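Local coordinates for penicillin-binding protein PbpB (Mycobacterium tuberculosis, PDB 6KGU) that synthesises cross-linked peptidoglycan for the mycobacterial cell wall and is inactivated by beta-lactams such as aztreonam, trapped here as its acyl-enzyme, at residues G268-I273 / W495-G500; D306-E309 / P314-T317; G322-V327 / A473-T478; V450-D453 / Q458-T461. All coordinates share one frame; numbering follows the deposited sequence.

Contact 1: residues G268-I273 / W495-G500; sequences GSVNKI and WITFAG. With AZR (2-({[(1Z)-1-(2-amino-1,3-thiazol-4-yl)-2-oxo-2-{[(2S,3S)-1-oxo-3-(sulfoamino)butan-2-yl]amino}ethylidene]amino}oxy)-2-methylpropanoic acid), chain B.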
loop_
_atom_site.group_PDB
_atom_site.type_symbol
_atom_site.label_atom_id
_atom_site.label_comp_id
_atom_site.label_asym_id
_atom_site.label_seq_id
_atom_site.Cartn_x
_atom_site.Cartn_y
_atom_site.Cartn_z
ATOM N N GLY A 268 8.349 -0.030 -10.401
ATOM C CA GLY A 268 7.941 -0.251 -11.780
ATOM C C GLY A 268 6.653 0.500 -12.082
ATOM O O GLY A 268 6.426 1.609 -11.583
ATOM N N SER A 269 5.763 -0.137 -12.853
ATOM C CA SER A 269 4.682 0.587 -13.532
ATOM C C SER A 269 3.595 1.141 -12.609
ATOM O O SER A 269 2.793 1.977 -13.065
ATOM C CB SER A 269 4.019 -0.313 -14.578
ATOM O OG SER A 269 4.894 -0.511 -15.683
ATOM N N VAL A 270 3.505 0.699 -11.347
ATOM C CA VAL A 270 2.515 1.343 -10.487
ATOM C C VAL A 270 2.867 2.801 -10.287
ATOM O O VAL A 270 1.988 3.617 -9.995
ATOM C CB VAL A 270 2.333 0.657 -9.116
ATOM C CG1 VAL A 270 1.564 -0.633 -9.281
ATOM C CG2 VAL A 270 3.688 0.456 -8.393
ATOM N N ASN A 271 4.136 3.161 -10.482
ATOM C CA ASN A 271 4.524 4.558 -10.384
ATOM C C ASN A 271 3.947 5.422 -11.501
ATOM O O ASN A 271 4.042 6.652 -11.411
ATOM C CB ASN A 271 6.055 4.689 -10.377
ATOM C CG ASN A 271 6.501 5.959 -9.693
ATOM O OD1 ASN A 271 6.043 6.255 -8.595
ATOM N ND2 ASN A 271 7.354 6.740 -10.351
ATOM N N LYS A 272 3.368 4.823 -12.547
ATOM C CA LYS A 272 2.901 5.616 -13.672
ATOM C C LYS A 272 1.753 6.537 -13.289
ATOM O O LYS A 272 1.464 7.487 -14.023
ATOM C CB LYS A 272 2.501 4.705 -14.838
ATOM C CG LYS A 272 3.721 4.019 -15.501
ATOM C CD LYS A 272 3.328 3.185 -16.715
ATOM C CE LYS A 272 4.508 2.388 -17.269
ATOM N NZ LYS A 272 4.098 1.535 -18.444
ATOM N N ILE A 273 1.119 6.303 -12.139
ATOM C CA ILE A 273 0.132 7.255 -11.635
ATOM C C ILE A 273 0.702 8.673 -11.579
ATOM O O ILE A 273 -0.022 9.651 -11.812
ATOM C CB ILE A 273 -0.393 6.796 -10.259
ATOM C CG1 ILE A 273 -1.589 7.653 -9.841
ATOM C CG2 ILE A 273 0.728 6.839 -9.193
ATOM C CD1 ILE A 273 -2.188 7.242 -8.512
ATOM N N TRP A 495 9.286 -7.957 -8.706
ATOM C CA TRP A 495 8.289 -7.461 -7.772
ATOM C C TRP A 495 7.013 -7.218 -8.559
ATOM O O TRP A 495 7.014 -6.421 -9.504
ATOM C CB TRP A 495 8.698 -6.155 -7.104
ATOM C CG TRP A 495 9.628 -6.291 -5.992
ATOM C CD1 TRP A 495 9.458 -7.021 -4.836
ATOM C CD2 TRP A 495 10.897 -5.662 -5.892
ATOM N NE1 TRP A 495 10.565 -6.895 -4.032
ATOM C CE2 TRP A 495 11.464 -6.060 -4.653
ATOM C CE3 TRP A 495 11.620 -4.800 -6.731
ATOM C CZ2 TRP A 495 12.717 -5.622 -4.236
ATOM C CZ3 TRP A 495 12.865 -4.362 -6.310
ATOM C CH2 TRP A 495 13.404 -4.777 -5.074
ATOM N N ILE A 496 5.934 -7.881 -8.152
ATOM C CA ILE A 496 4.604 -7.687 -8.719
ATOM C C ILE A 496 3.811 -6.794 -7.773
ATOM O O ILE A 496 3.751 -7.061 -6.568
ATOM C CB ILE A 496 3.895 -9.037 -8.916
ATOM C CG1 ILE A 496 4.770 -9.969 -9.764
ATOM C CG2 ILE A 496 2.465 -8.847 -9.450
ATOM C CD1 ILE A 496 5.290 -9.386 -11.013
ATOM N N THR A 497 3.182 -5.756 -8.319
ATOM C CA THR A 497 2.365 -4.828 -7.551
ATOM C C THR A 497 1.011 -4.653 -8.214
ATOM O O THR A 497 0.862 -4.846 -9.423
ATOM C CB THR A 497 3.024 -3.450 -7.432
ATOM O OG1 THR A 497 3.441 -3.001 -8.727
ATOM C CG2 THR A 497 4.235 -3.520 -6.495
ATOM N N PHE A 498 0.018 -4.316 -7.397
ATOM C CA PHE A 498 -1.245 -3.786 -7.882
ATOM C C PHE A 498 -1.699 -2.740 -6.881
ATOM O O PHE A 498 -1.580 -2.943 -5.670
ATOM C CB PHE A 498 -2.353 -4.865 -8.050
ATOM C CG PHE A 498 -3.557 -4.381 -8.864
ATOM C CD1 PHE A 498 -4.579 -3.655 -8.269
ATOM C CD2 PHE A 498 -3.634 -4.623 -10.230
ATOM C CE1 PHE A 498 -5.665 -3.200 -9.010
ATOM C CE2 PHE A 498 -4.711 -4.154 -10.982
ATOM C CZ PHE A 498 -5.727 -3.440 -10.368
ATOM N N ALA A 499 -2.197 -1.618 -7.382
ATOM C CA ALA A 499 -2.822 -0.624 -6.521
ATOM C C ALA A 499 -4.112 -0.212 -7.200
ATOM O O ALA A 499 -4.115 0.031 -8.408
ATOM C CB ALA A 499 -1.921 0.593 -6.292
ATOM N N GLY A 500 -5.205 -0.170 -6.445
ATOM C CA GLY A 500 -6.465 0.187 -7.061
ATOM C C GLY A 500 -7.380 0.902 -6.093
ATOM O O GLY A 500 -7.089 1.042 -4.901
HETATM C C7 AZR B . 5.463 -4.057 -18.565
HETATM S S8 AZR B . 11.379 -0.867 -13.399
HETATM O O9 AZR B . 5.640 -2.322 -14.430
HETATM O O10 AZR B . 8.885 -1.967 -17.828
HETATM O O11 AZR B . 9.435 -5.050 -17.498
HETATM N N12 AZR B . 3.883 -3.031 -16.958
HETATM N N13 AZR B . 7.540 -3.020 -16.319
HETATM N N14 AZR B . 10.266 -4.513 -16.470
HETATM N N15 AZR B . 11.559 -3.289 -14.295
HETATM N N16 AZR B . 12.926 -2.847 -12.432
HETATM S S17 AZR B . 2.723 -3.988 -16.423
HETATM C C18 AZR B . 5.256 -3.528 -17.157
HETATM C C19 AZR B . 6.272 -2.445 -16.757
HETATM C C20 AZR B . 5.675 -1.765 -15.498
HETATM C C21 AZR B . 8.736 -2.687 -16.841
HETATM C C22 AZR B . 9.893 -3.329 -16.160
HETATM C C23 AZR B . 9.765 -6.377 -17.843
HETATM C C24 AZR B . 10.620 -2.624 -15.073
HETATM C C25 AZR B . 10.398 -1.325 -14.745
HETATM C C26 AZR B . 12.035 -2.487 -13.366
HETATM C C27 AZR B . 9.366 -7.236 -16.657
HETATM C C28 AZR B . 9.023 -6.794 -19.100
HETATM C C29 AZR B . 11.272 -6.442 -18.082
HETATM O O30 AZR B . 11.956 -5.467 -18.307
HETATM O O31 AZR B . 11.734 -7.654 -18.065
HETATM O O32 AZR B . 2.377 -4.890 -17.459
HETATM O O33 AZR B . 1.469 -3.080 -16.243
HETATM O O34 AZR B . 3.091 -4.445 -15.133
#

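Contact 2: residues D306-E309 / P314-T317; sequences DAWE and PYTT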
loop_
_atom_site.group_PDB
_atom_site.type_symbol
_atom_site.label_atom_id
_atom_site.label_comp_id
_atom_site.label_asym_id
_atom_site.label_seq_id
_atom_site.Cartn_x
_atom_site.Cartn_y
_atom_site.Cartn_z
ATOM N N ASP A 306 9.040 -1.174 -25.006
ATOM C CA ASP A 306 7.845 -1.682 -24.355
ATOM C C ASP A 306 7.977 -3.186 -24.103
ATOM O O ASP A 306 8.833 -3.865 -24.667
ATOM C CB ASP A 306 6.615 -1.357 -25.197
ATOM C CG ASP A 306 6.132 0.088 -24.991
ATOM O OD1 ASP A 306 6.617 0.759 -24.053
ATOM O OD2 ASP A 306 5.257 0.540 -25.749
ATOM N N ALA A 307 7.132 -3.709 -23.223
ATOM C CA ALA A 307 7.233 -5.117 -22.854
ATOM C C ALA A 307 6.692 -6.058 -23.925
ATOM O O ALA A 307 6.672 -7.277 -23.709
ATOM C CB ALA A 307 6.506 -5.377 -21.537
ATOM N N TRP A 308 6.226 -5.529 -25.054
ATOM C CA TRP A 308 5.807 -6.342 -26.185
ATOM C C TRP A 308 6.345 -5.666 -27.434
ATOM O O TRP A 308 6.539 -4.451 -27.455
ATOM C CB TRP A 308 4.270 -6.533 -26.251
ATOM C CG TRP A 308 3.454 -5.262 -26.422
ATOM C CD1 TRP A 308 2.790 -4.860 -27.555
ATOM C CD2 TRP A 308 3.193 -4.255 -25.428
ATOM N NE1 TRP A 308 2.156 -3.658 -27.332
ATOM C CE2 TRP A 308 2.386 -3.265 -26.037
ATOM C CE3 TRP A 308 3.572 -4.090 -24.086
ATOM C CZ2 TRP A 308 1.952 -2.117 -25.348
ATOM C CZ3 TRP A 308 3.136 -2.947 -23.398
ATOM C CH2 TRP A 308 2.329 -1.981 -24.034
ATOM N N GLU A 309 6.638 -6.458 -28.458
ATOM C CA GLU A 309 7.180 -5.884 -29.681
ATOM C C GLU A 309 6.032 -5.268 -30.478
ATOM O O GLU A 309 4.973 -5.884 -30.626
ATOM C CB GLU A 309 7.927 -6.948 -30.496
ATOM C CG GLU A 309 9.144 -6.413 -31.294
ATOM C CD GLU A 309 10.321 -5.993 -30.417
ATOM O OE1 GLU A 309 10.430 -6.514 -29.288
ATOM O OE2 GLU A 309 11.150 -5.152 -30.858
ATOM N N PRO A 314 -1.457 3.543 -32.507
ATOM C CA PRO A 314 -2.335 4.661 -32.114
ATOM C C PRO A 314 -2.983 4.440 -30.748
ATOM O O PRO A 314 -4.209 4.408 -30.609
ATOM C CB PRO A 314 -3.362 4.681 -33.254
ATOM C CG PRO A 314 -3.504 3.198 -33.618
ATOM C CD PRO A 314 -2.124 2.597 -33.421
ATOM N N TYR A 315 -2.151 4.250 -29.717
ATOM C CA TYR A 315 -2.673 4.195 -28.360
ATOM C C TYR A 315 -3.214 5.564 -27.969
ATOM O O TYR A 315 -2.610 6.594 -28.270
ATOM C CB TYR A 315 -1.584 3.768 -27.365
ATOM C CG TYR A 315 -0.986 2.398 -27.635
ATOM C CD1 TYR A 315 -1.779 1.343 -28.077
ATOM C CD2 TYR A 315 0.372 2.167 -27.454
ATOM C CE1 TYR A 315 -1.226 0.093 -28.335
ATOM C CE2 TYR A 315 0.931 0.926 -27.714
ATOM C CZ TYR A 315 0.130 -0.104 -28.153
ATOM O OH TYR A 315 0.690 -1.335 -28.410
ATOM N N THR A 316 -4.359 5.577 -27.308
ATOM C CA THR A 316 -4.764 6.795 -26.634
ATOM C C THR A 316 -3.925 6.980 -25.375
ATOM O O THR A 316 -3.224 6.074 -24.923
ATOM C CB THR A 316 -6.242 6.761 -26.249
ATOM O OG1 THR A 316 -6.474 5.645 -25.380
ATOM C CG2 THR A 316 -7.140 6.669 -27.501
ATOM N N THR A 317 -4.009 8.178 -24.798
ATOM C CA THR A 317 -3.426 8.400 -23.481
ATOM C C THR A 317 -3.966 7.383 -22.480
ATOM O O THR A 317 -3.207 6.768 -21.719
ATOM C CB THR A 317 -3.714 9.836 -23.049
ATOM O OG1 THR A 317 -2.981 10.720 -23.906
ATOM C CG2 THR A 317 -3.323 10.075 -21.610
#

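Contact 3: residues G322-V327 / A473-T478; sequences GKSSNV and AGKTGT. With AZR (2-({[(1Z)-1-(2-amino-1,3-thiazol-4-yl)-2-oxo-2-{[(2S,3S)-1-oxo-3-(sulfoamino)butan-2-yl]amino}ethylidene]amino}oxy)-2-methylpropanoic acid), chain B.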
loop_
_atom_site.group_PDB
_atom_site.type_symbol
_atom_site.label_atom_id
_atom_site.label_comp_id
_atom_site.label_asym_id
_atom_site.label_seq_id
_atom_site.Cartn_x
_atom_site.Cartn_y
_atom_site.Cartn_z
ATOM N N GLY A 322 -3.425 2.068 -19.683
ATOM C CA GLY A 322 -4.174 0.821 -19.628
ATOM C C GLY A 322 -3.363 -0.376 -20.100
ATOM O O GLY A 322 -3.477 -1.469 -19.539
ATOM N N LYS A 323 -2.526 -0.187 -21.131
ATOM C CA LYS A 323 -1.655 -1.245 -21.645
ATOM C C LYS A 323 -0.257 -1.198 -21.046
ATOM O O LYS A 323 0.510 -2.150 -21.232
ATOM C CB LYS A 323 -1.545 -1.171 -23.176
ATOM C CG LYS A 323 -2.861 -1.532 -23.891
ATOM C CD LYS A 323 -2.677 -1.869 -25.360
ATOM C CE LYS A 323 -4.031 -2.076 -26.059
ATOM N NZ LYS A 323 -4.788 -3.257 -25.518
ATOM N N SER A 324 0.074 -0.122 -20.334
ATOM C CA SER A 324 1.367 0.070 -19.678
ATOM C C SER A 324 2.503 0.140 -20.708
ATOM O O SER A 324 3.464 -0.631 -20.671
ATOM C CB SER A 324 1.625 -1.017 -18.632
ATOM O OG SER A 324 2.475 -0.531 -17.583
ATOM N N SER A 325 2.375 1.092 -21.636
ATOM C CA SER A 325 3.457 1.411 -22.568
ATOM C C SER A 325 4.473 2.295 -21.853
ATOM O O SER A 325 4.147 3.420 -21.453
ATOM C CB SER A 325 2.911 2.099 -23.817
ATOM O OG SER A 325 3.976 2.607 -24.617
ATOM N N ASN A 326 5.683 1.759 -21.626
ATOM C CA ASN A 326 6.780 2.573 -21.105
ATOM C C ASN A 326 7.121 3.704 -22.067
ATOM O O ASN A 326 7.368 4.840 -21.642
ATOM C CB ASN A 326 8.042 1.725 -20.868
ATOM C CG ASN A 326 7.908 0.736 -19.710
ATOM O OD1 ASN A 326 6.979 0.794 -18.908
ATOM N ND2 ASN A 326 8.866 -0.178 -19.624
ATOM N N VAL A 327 7.174 3.399 -23.365
ATOM C CA VAL A 327 7.491 4.417 -24.365
ATOM C C VAL A 327 6.442 5.525 -24.353
ATOM O O VAL A 327 6.773 6.717 -24.350
ATOM C CB VAL A 327 7.618 3.773 -25.755
ATOM C CG1 VAL A 327 7.722 4.855 -26.839
ATOM C CG2 VAL A 327 8.844 2.824 -25.798
ATOM N N ALA A 473 -10.845 0.536 -10.554
ATOM C CA ALA A 473 -9.771 1.238 -11.251
ATOM C C ALA A 473 -8.463 0.940 -10.539
ATOM O O ALA A 473 -8.437 0.880 -9.309
ATOM C CB ALA A 473 -10.017 2.754 -11.283
ATOM N N GLY A 474 -7.389 0.771 -11.308
ATOM C CA GLY A 474 -6.116 0.400 -10.719
ATOM C C GLY A 474 -4.976 0.405 -11.723
ATOM O O GLY A 474 -5.104 0.894 -12.845
ATOM N N LYS A 475 -3.843 -0.148 -11.289
ATOM C CA LYS A 475 -2.648 -0.212 -12.110
ATOM C C LYS A 475 -1.805 -1.397 -11.663
ATOM O O LYS A 475 -1.585 -1.590 -10.464
ATOM C CB LYS A 475 -1.828 1.087 -12.015
ATOM C CG LYS A 475 -0.585 1.112 -12.907
ATOM C CD LYS A 475 -0.990 1.210 -14.378
ATOM C CE LYS A 475 0.196 1.020 -15.296
ATOM N NZ LYS A 475 0.561 -0.419 -15.482
ATOM N N THR A 476 -1.324 -2.167 -12.642
ATOM C CA THR A 476 -0.429 -3.301 -12.452
ATOM C C THR A 476 1.021 -2.840 -12.453
ATOM O O THR A 476 1.360 -1.818 -13.058
ATOM C CB THR A 476 -0.612 -4.316 -13.583
ATOM O OG1 THR A 476 -0.701 -3.604 -14.826
ATOM C CG2 THR A 476 -1.880 -5.180 -13.379
ATOM N N GLY A 477 1.876 -3.610 -11.773
ATOM C CA GLY A 477 3.310 -3.408 -11.865
ATOM C C GLY A 477 4.084 -4.714 -11.935
ATOM O O GLY A 477 3.739 -5.686 -11.254
ATOM N N THR A 478 5.135 -4.734 -12.754
ATOM C CA THR A 478 6.040 -5.878 -12.914
ATOM C C THR A 478 7.443 -5.285 -13.028
ATOM O O THR A 478 7.839 -4.836 -14.110
ATOM C CB THR A 478 5.697 -6.716 -14.147
ATOM O OG1 THR A 478 4.305 -7.060 -14.137
ATOM C CG2 THR A 478 6.543 -8.010 -14.190
HETATM C C7 AZR B . 5.463 -4.057 -18.565
HETATM S S8 AZR B . 11.379 -0.867 -13.399
HETATM O O9 AZR B . 5.640 -2.322 -14.430
HETATM O O10 AZR B . 8.885 -1.967 -17.828
HETATM O O11 AZR B . 9.435 -5.050 -17.498
HETATM N N12 AZR B . 3.883 -3.031 -16.958
HETATM N N13 AZR B . 7.540 -3.020 -16.319
HETATM N N14 AZR B . 10.266 -4.513 -16.470
HETATM N N15 AZR B . 11.559 -3.289 -14.295
HETATM N N16 AZR B . 12.926 -2.847 -12.432
HETATM S S17 AZR B . 2.723 -3.988 -16.423
HETATM C C18 AZR B . 5.256 -3.528 -17.157
HETATM C C19 AZR B . 6.272 -2.445 -16.757
HETATM C C20 AZR B . 5.675 -1.765 -15.498
HETATM C C21 AZR B . 8.736 -2.687 -16.841
HETATM C C22 AZR B . 9.893 -3.329 -16.160
HETATM C C23 AZR B . 9.765 -6.377 -17.843
HETATM C C24 AZR B . 10.620 -2.624 -15.073
HETATM C C25 AZR B . 10.398 -1.325 -14.745
HETATM C C26 AZR B . 12.035 -2.487 -13.366
HETATM C C27 AZR B . 9.366 -7.236 -16.657
HETATM C C28 AZR B . 9.023 -6.794 -19.100
HETATM C C29 AZR B . 11.272 -6.442 -18.082
HETATM O O30 AZR B . 11.956 -5.467 -18.307
HETATM O O31 AZR B . 11.734 -7.654 -18.065
HETATM O O32 AZR B . 2.377 -4.890 -17.459
HETATM O O33 AZR B . 1.469 -3.080 -16.243
HETATM O O34 AZR B . 3.091 -4.445 -15.133
HETATM O O HOH W 1 -1.660 -1.055 -16.887
#

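Contact 4: residues V450-D453 / Q458-T461; sequences VQRD and QQGT. With AZR (2-({[(1Z)-1-(2-amino-1,3-thiazol-4-yl)-2-oxo-2-{[(2S,3S)-1-oxo-3-(sulfoamino)butan-2-yl]amino}ethylidene]amino}oxy)-2-methylpropanoic acid), chain B.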
loop_
_atom_site.group_PDB
_atom_site.type_symbol
_atom_site.label_atom_id
_atom_site.label_comp_id
_atom_site.label_asym_id
_atom_site.label_seq_id
_atom_site.Cartn_x
_atom_site.Cartn_y
_atom_site.Cartn_z
ATOM N N VAL A 450 -8.421 -2.462 -15.934
ATOM C CA VAL A 450 -9.175 -3.659 -15.571
ATOM C C VAL A 450 -10.224 -4.006 -16.616
ATOM O O VAL A 450 -11.038 -4.909 -16.394
ATOM C CB VAL A 450 -9.819 -3.522 -14.180
ATOM C CG1 VAL A 450 -8.755 -3.181 -13.141
ATOM C CG2 VAL A 450 -10.918 -2.463 -14.202
ATOM N N GLN A 451 -10.214 -3.328 -17.760
ATOM C CA GLN A 451 -11.200 -3.595 -18.794
ATOM C C GLN A 451 -10.814 -4.812 -19.618
ATOM O O GLN A 451 -9.664 -4.968 -20.045
ATOM C CB GLN A 451 -11.367 -2.384 -19.710
ATOM C CG GLN A 451 -12.260 -2.646 -20.929
ATOM C CD GLN A 451 -12.646 -1.360 -21.631
ATOM O OE1 GLN A 451 -13.427 -0.570 -21.103
ATOM N NE2 GLN A 451 -12.079 -1.130 -22.805
ATOM N N ARG A 452 -11.798 -5.664 -19.856
ATOM C CA ARG A 452 -11.643 -6.907 -20.594
ATOM C C ARG A 452 -12.072 -6.699 -22.044
ATOM O O ARG A 452 -13.034 -5.974 -22.316
ATOM C CB ARG A 452 -12.490 -8.006 -19.925
ATOM C CG ARG A 452 -12.090 -9.420 -20.273
ATOM C CD ARG A 452 -12.824 -10.474 -19.433
ATOM N NE ARG A 452 -12.180 -10.763 -18.149
ATOM C CZ ARG A 452 -11.005 -11.377 -18.015
ATOM N NH1 ARG A 452 -10.315 -11.742 -19.084
ATOM N NH2 ARG A 452 -10.503 -11.610 -16.808
ATOM N N ASP A 453 -11.336 -7.303 -22.979
ATOM C CA ASP A 453 -11.759 -7.250 -24.377
ATOM C C ASP A 453 -11.434 -8.570 -25.065
ATOM O O ASP A 453 -10.257 -8.914 -25.238
ATOM C CB ASP A 453 -11.107 -6.088 -25.141
ATOM C CG ASP A 453 -11.589 -6.000 -26.594
ATOM O OD1 ASP A 453 -12.496 -6.775 -26.967
ATOM O OD2 ASP A 453 -11.078 -5.166 -27.372
ATOM N N GLN A 458 -9.001 -3.664 -26.924
ATOM C CA GLN A 458 -9.323 -2.717 -25.862
ATOM C C GLN A 458 -9.199 -3.334 -24.472
ATOM O O GLN A 458 -9.950 -2.970 -23.562
ATOM C CB GLN A 458 -10.722 -2.114 -26.045
ATOM C CG GLN A 458 -11.070 -1.635 -27.452
ATOM C CD GLN A 458 -10.070 -0.632 -28.006
ATOM O OE1 GLN A 458 -9.383 0.072 -27.255
ATOM N NE2 GLN A 458 -9.973 -0.572 -29.323
ATOM N N GLN A 459 -8.258 -4.257 -24.283
ATOM C CA GLN A 459 -8.057 -4.892 -22.987
ATOM C C GLN A 459 -6.855 -4.284 -22.277
ATOM O O GLN A 459 -5.814 -4.064 -22.892
ATOM C CB GLN A 459 -7.847 -6.394 -23.143
ATOM C CG GLN A 459 -7.736 -7.146 -21.814
ATOM C CD GLN A 459 -8.099 -8.595 -21.981
ATOM O OE1 GLN A 459 -9.236 -8.911 -22.334
ATOM N NE2 GLN A 459 -7.133 -9.484 -21.772
ATOM N N GLY A 460 -7.011 -4.009 -20.978
ATOM C CA GLY A 460 -5.915 -3.553 -20.149
ATOM C C GLY A 460 -5.043 -4.699 -19.661
ATOM O O GLY A 460 -5.248 -5.866 -19.988
ATOM N N THR A 461 -4.023 -4.343 -18.877
ATOM C CA THR A 461 -3.093 -5.337 -18.351
ATOM C C THR A 461 -3.688 -6.173 -17.215
ATOM O O THR A 461 -3.149 -7.242 -16.918
ATOM C CB THR A 461 -1.818 -4.656 -17.851
ATOM O OG1 THR A 461 -2.173 -3.647 -16.889
ATOM C CG2 THR A 461 -1.017 -4.017 -19.005
HETATM C C7 AZR B . 5.463 -4.057 -18.565
HETATM S S8 AZR B . 11.379 -0.867 -13.399
HETATM O O9 AZR B . 5.640 -2.322 -14.430
HETATM O O10 AZR B . 8.885 -1.967 -17.828
HETATM O O11 AZR B . 9.435 -5.050 -17.498
HETATM N N12 AZR B . 3.883 -3.031 -16.958
HETATM N N13 AZR B . 7.540 -3.020 -16.319
HETATM N N14 AZR B . 10.266 -4.513 -16.470
HETATM N N15 AZR B . 11.559 -3.289 -14.295
HETATM N N16 AZR B . 12.926 -2.847 -12.432
HETATM S S17 AZR B . 2.723 -3.988 -16.423
HETATM C C18 AZR B . 5.256 -3.528 -17.157
HETATM C C19 AZR B . 6.272 -2.445 -16.757
HETATM C C20 AZR B . 5.675 -1.765 -15.498
HETATM C C21 AZR B . 8.736 -2.687 -16.841
HETATM C C22 AZR B . 9.893 -3.329 -16.160
HETATM C C23 AZR B . 9.765 -6.377 -17.843
HETATM C C24 AZR B . 10.620 -2.624 -15.073
HETATM C C25 AZR B . 10.398 -1.325 -14.745
HETATM C C26 AZR B . 12.035 -2.487 -13.366
HETATM C C27 AZR B . 9.366 -7.236 -16.657
HETATM C C28 AZR B . 9.023 -6.794 -19.100
HETATM C C29 AZR B . 11.272 -6.442 -18.082
HETATM O O30 AZR B . 11.956 -5.467 -18.307
HETATM O O31 AZR B . 11.734 -7.654 -18.065
HETATM O O32 AZR B . 2.377 -4.890 -17.459
HETATM O O33 AZR B . 1.469 -3.080 -16.243
HETATM O O34 AZR B . 3.091 -4.445 -15.133
#

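Contact 1: residues G268-I273 / W495-G500
V270 meets the side chain of T497 and the backbone N atoms of F498 and A499 on strand 493-502, while the flat rings of that strand are turned elsewhere. The ring of F498, whose CB points away from 268-273, meets that of F534 with planes about 40° apart, and the indole of W495 meets the ring of F265 at about 45°. Between them T497 points toward V270, and the hydroxyl oxygen sits against both valine methyls. CG1 of V270 comes within 3.1 Å of OG1 of T497, a tight approach for carbon and oxygen, and CG2 of V270 lies 3.5 Å from the same OG1. A chi1 of 50° in T497 sets OG1 between the backbone N and the carbonyl carbon, facing the valine. Beta-branched residues suit this buried seam because they are compact and have few rotamers.

One residue before V270, S269 is acylated: its OG is bonded to C20 of the opened aztreonam at 1.5 Å. The S269 N also donates to the acyl oxygen O9 at 2.7 Å, as one arm of the oxyanion hole. G268, with positive phi, leads into this turn, where N271 N bonds to G268 O at 3.0 Å. Helix 390-401 packs on V270 through M393, and strand 473-483 neighbours T497, whose backbone pairs with G477, so the turn carrying the acylated serine rests against the central antiparallel sheet.

Contact 2: residues D306-E309 / P314-T317
W308 and Y315 reach each other from two irregular segments of one loop, each on an extended backbone: phi/psi is near -138°/150° at W308, and Y315 is also extended. The four residues between the segments bring the chain round. The tie is a hydrogen bond from NE1 of W308 to OH of Y315, 3.0 Å long, with the hydroxyl almost in the indole plane at its edge. The tyrosine accepts here, and its ring carbon CZ packs 3.9 Å from CZ2 of W308, the two side chains overlapping near their ends as they come from opposing directions. With CG between the backbone N and the carbonyl carbon (chi1 62°), the indole has D306 CB above one face, toward its rim. An aromatic pair with one polar atom each suits a partly buried place, joining apolar cover to a directional bond. H310 meets both rings, edge-to-face with Y315.

At the ends, D306 uses its carboxylate on S325 and on V327 N, and T316 is the N-cap of helix 317-323, its OG1 bonded to G319 N. The D306-W308 end of the loop borders the penicillin-binding cleft of the transpeptidase domain: A307 touches the aztreonam, and D306 holds the start of helix 326-336 beside it.

Contact 3: residues G322-V327 / A473-T478
S324 and K475 join two elements consistent with the SxN motif (S324-S325-N326) and the KTG motif (K475-T476-G477) of penicillin-recognising serine transpeptidases. Across the segments there is one direct bond: NZ of K475 donates to OG of S324 at 2.8 Å. The K475 side chain starts out alongside the contact, with CG anti to the backbone N, and its end turns to the serine; bends at chi2 (70°) and chi4 bring the ammonium forward beside T476, where NZ also donates to T476 O at 2.9 Å. A long, flexible lysine suits this task, and a small serine leaves room for it. Nearby, K272 NZ reaches S324 OG and N326 OD1, so S324 is shared by two lysines.

Water links the same parts: it accepts from K475 NZ at 2.7 Å and makes weak bonds to G322 O and T476 OG1.

The third group of bonds grips the drug. N12 of the aztreonam donates to S324 OG at 2.9 Å, while the amide ND2 of N326 takes its carbonyl O10. The sulfonate is held by two threonine hydroxyls, with T476 OG1 donating to O33 at 2.6 Å and T478 OG1 to O34 at 3.1 Å. Strand 473-483 receives the ligand like a further strand: N13 of the drug donates to T478 O at 2.9 Å, and T478 N, the second arm of the oxyanion hole, meets the acyl oxygen O9 at 3.0 Å, nearly straight at 178°.

Contact 4: residues V450-D453 / Q458-T461
The loop between helix 436-445 and strand 473-483 doubles back at the surface of the transpeptidase domain, so that Q451-D453 and Q458-G460 lie side by side and run in opposite directions. One backbone bond closes it, from G460 N to Q451 O at 3.0 Å, and glycine allows the close approach there. The side chains supply the other three bonds. NE2 of Q451, at the end of a chain extended beyond CG, donates to Q458 O at 2.9 Å, nearly in its amide plane, and also serves L557 O. OE1 of Q459 accepts from D453 N at 2.7 Å on a lone pair in the carbonyl plane. D453 OD2 accepts from Q458 N at 2.6 Å on its anti lone pair, while its OD1 takes M455 N. The Q458 amide turns outward to L559 and Q560, beyond the loop. Glutamine suits these places because one amide can both donate and accept.

Beyond the pairing, Q459 O receives the ammonium of K323, and T461 OG1 bonds to T476 OG1 beside the drug. With four bonds between polar groups and little apolar cover, the loop's shape appears to be set by directional bonding, which would place T461 near the sulfonate of the aztreonam.

Overall arrangement
All four contacts lie within the transpeptidase domain. Contact 1 spans the longest loop of chain and encloses the others: contact 2 closes before contact 3 opens, and contact 4 is nested inside contact 3. Contacts 1 and 3 are closest, their centres about 7 Å apart, and share the antiparallel sheet through neighbouring strands 493-502 and 473-483. Contact 2 lies about 10 Å from contact 3, between centres, and joins it through D306 at the start of helix 326-336. Contact 4, about 11 Å from contact 3, reaches it through K323 and T461. Contacts 1 and 3 thus bring residues far apart in sequence to the acylated serine, with contacts 2 and 4 flanking the drug pocket.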